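Local coordinates for SusD superfamily protein (Bacteroides thetaiotaomicron, PDB 3MCX) that is of unknown function but, as a SusD-family protein of the outer membrane, probably takes part in nutrient, likely glycan, uptake, at residues A[236-241]-A[253-258]. Numbering follows the deposited sequence. Where two conformers were deposited one is given.
Sequences YQLYSY and QSESLF
Glu-255 lies flat under the ring of Tyr-239, its CG 3.4 Å from the ring centroid in a CH-pi contact and its carboxylate stacked only 14° from the ring plane. The chain runs on extended beyond CG (chi2 -159°), which lays OE2 beside the CG-CD2 side of the ring, within reach of the Tyr-239 backbone; there the anti lone pair of OE2 takes the Tyr-239 N-H in a nearly straight bond of 2.8 Å. At the far end of the ring the hydroxyl answers in kind, Tyr-239 OH accepting the Glu-255 N-H at 3.2 Å, so each residue grips the other's backbone through its side chain. The buried carboxylate is further held by salt bridges, OE1 to Arg-355 and OE2 to Arg-388, and by Ser-357, consistent with an ionised group. A leucine in place of Tyr-239 would probably leave the Glu-255 N-H without this acceptor and the glutamate's CG and carboxylate without the flat face they lie against.

A second tight spot involves Tyr-236, whose ring receives Leu-257 CD2 almost centrally over one face, 3.5 Å from the centroid, while Ser-254 O lies at its edge. Trp-202 and Ala-206 of helix 201-214 also pack on Leu-257.

Between the two rings the bonding is firm: Gln-237 N donates to Ser-254 O at 3.0 Å, and Ser-254 OG returns a 2.8 Å bond to Gln-237 O. The outer side is loose, for the exposed Gln-237 side chain, deposited in two conformers, has its CB alone near Ser-254.

Residues 253-256 form a type I beta turn, closed by Ser-256 N to Gln-253 O; in this largely helical SusD-family fold, it leads into strand 256-260, whose antiparallel pairing with strand 351-355 includes a classic beta bulge at Leu-257 and Phe-258 opposite Ile-354.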
# COMPACT_ATOMS: atom_id res chain seq x y z
N TYR A 236 -20.06 -0.16 -5.59
CA TYR A 236 -18.82 -0.87 -5.92
C TYR A 236 -19.17 -2.33 -6.17
O TYR A 236 -20.12 -2.86 -5.58
CB TYR A 236 -17.77 -0.78 -4.78
CG TYR A 236 -17.51 0.65 -4.38
CD1 TYR A 236 -16.69 1.45 -5.14
CD2 TYR A 236 -18.17 1.23 -3.29
CE1 TYR A 236 -16.49 2.78 -4.83
CE2 TYR A 236 -17.95 2.56 -2.96
CZ TYR A 236 -17.12 3.34 -3.72
OH TYR A 236 -16.94 4.68 -3.42
N GLN A 237 -18.41 -2.98 -7.06
CA GLN A 237 -18.67 -4.36 -7.51
C GLN A 237 -17.34 -5.07 -7.72
O GLN A 237 -16.44 -4.50 -8.33
CB GLN A 237 -19.39 -4.38 -8.88
CG GLN A 237 -20.86 -4.12 -8.90
CD GLN A 237 -21.45 -4.35 -10.28
OE1 GLN A 237 -20.79 -4.88 -11.19
NE2 GLN A 237 -22.71 -3.96 -10.45
N LEU A 238 -17.23 -6.33 -7.27
CA LEU A 238 -16.06 -7.15 -7.58
C LEU A 238 -15.99 -7.39 -9.10
O LEU A 238 -17.02 -7.54 -9.78
CB LEU A 238 -16.14 -8.50 -6.83
CG LEU A 238 -15.95 -8.44 -5.33
CD1 LEU A 238 -16.20 -9.82 -4.76
CD2 LEU A 238 -14.54 -7.94 -4.94
N TYR A 239 -14.77 -7.40 -9.63
CA TYR A 239 -14.56 -7.72 -11.05
C TYR A 239 -14.92 -9.16 -11.34
O TYR A 239 -14.57 -10.07 -10.58
CB TYR A 239 -13.11 -7.47 -11.49
CG TYR A 239 -12.68 -6.03 -11.23
CD1 TYR A 239 -13.50 -4.96 -11.60
CD2 TYR A 239 -11.48 -5.75 -10.63
CE1 TYR A 239 -13.12 -3.66 -11.35
CE2 TYR A 239 -11.09 -4.45 -10.34
CZ TYR A 239 -11.94 -3.41 -10.73
OH TYR A 239 -11.64 -2.09 -10.44
N SER A 240 -15.61 -9.37 -12.45
CA SER A 240 -15.89 -10.73 -12.95
C SER A 240 -14.61 -11.30 -13.57
O SER A 240 -13.67 -10.57 -13.91
CB SER A 240 -16.97 -10.71 -14.02
OG SER A 240 -16.48 -10.06 -15.19
N TYR A 241 -14.62 -12.60 -13.78
CA TYR A 241 -13.53 -13.29 -14.47
C TYR A 241 -13.35 -12.71 -15.89
O TYR A 241 -12.22 -12.50 -16.36
CB TYR A 241 -13.88 -14.77 -14.53
CG TYR A 241 -12.82 -15.68 -15.10
CD1 TYR A 241 -12.65 -15.82 -16.46
CD2 TYR A 241 -12.00 -16.41 -14.26
CE1 TYR A 241 -11.67 -16.67 -16.97
CE2 TYR A 241 -11.04 -17.26 -14.76
CZ TYR A 241 -10.87 -17.38 -16.09
OH TYR A 241 -9.89 -18.21 -16.56
N GLN A 253 -12.42 2.08 -11.89
CA GLN A 253 -13.20 0.88 -12.18
C GLN A 253 -13.93 0.44 -10.91
O GLN A 253 -13.70 0.98 -9.84
CB GLN A 253 -12.29 -0.19 -12.79
CG GLN A 253 -11.69 0.27 -14.13
CD GLN A 253 -12.77 0.52 -15.19
OE1 GLN A 253 -13.38 -0.42 -15.68
NE2 GLN A 253 -13.04 1.81 -15.52
N SER A 254 -14.81 -0.54 -11.05
CA SER A 254 -15.85 -0.81 -10.07
C SER A 254 -15.38 -1.27 -8.69
O SER A 254 -16.15 -1.17 -7.74
CB SER A 254 -16.88 -1.81 -10.62
OG SER A 254 -16.32 -3.10 -10.75
N GLU A 255 -14.16 -1.77 -8.57
CA GLU A 255 -13.67 -2.15 -7.26
C GLU A 255 -12.97 -1.01 -6.54
O GLU A 255 -12.74 -1.09 -5.34
CB GLU A 255 -12.67 -3.32 -7.36
CG GLU A 255 -13.27 -4.67 -7.73
CD GLU A 255 -12.37 -5.85 -7.32
OE1 GLU A 255 -11.40 -5.68 -6.52
OE2 GLU A 255 -12.66 -6.96 -7.82
N SER A 256 -12.57 0.03 -7.27
CA SER A 256 -11.70 1.07 -6.71
C SER A 256 -12.42 1.90 -5.66
O SER A 256 -13.46 2.51 -5.98
CB SER A 256 -11.24 2.00 -7.83
OG SER A 256 -10.37 2.97 -7.29
N LEU A 257 -11.91 1.93 -4.43
CA LEU A 257 -12.56 2.68 -3.36
C LEU A 257 -11.91 4.04 -3.14
O LEU A 257 -12.60 5.01 -2.83
CB LEU A 257 -12.57 1.86 -2.08
CG LEU A 257 -13.44 0.60 -2.12
CD1 LEU A 257 -12.96 -0.39 -1.06
CD2 LEU A 257 -14.88 0.93 -1.86
N PHE A 258 -10.60 4.11 -3.26
CA PHE A 258 -9.85 5.38 -3.23
C PHE A 258 -8.71 5.23 -4.21
O PHE A 258 -7.92 4.32 -4.12
CB PHE A 258 -9.37 5.67 -1.82
CG PHE A 258 -8.43 6.88 -1.68
CD1 PHE A 258 -8.60 8.03 -2.43
CD2 PHE A 258 -7.42 6.84 -0.75
CE1 PHE A 258 -7.73 9.12 -2.26
CE2 PHE A 258 -6.55 7.96 -0.58
CZ PHE A 258 -6.71 9.06 -1.36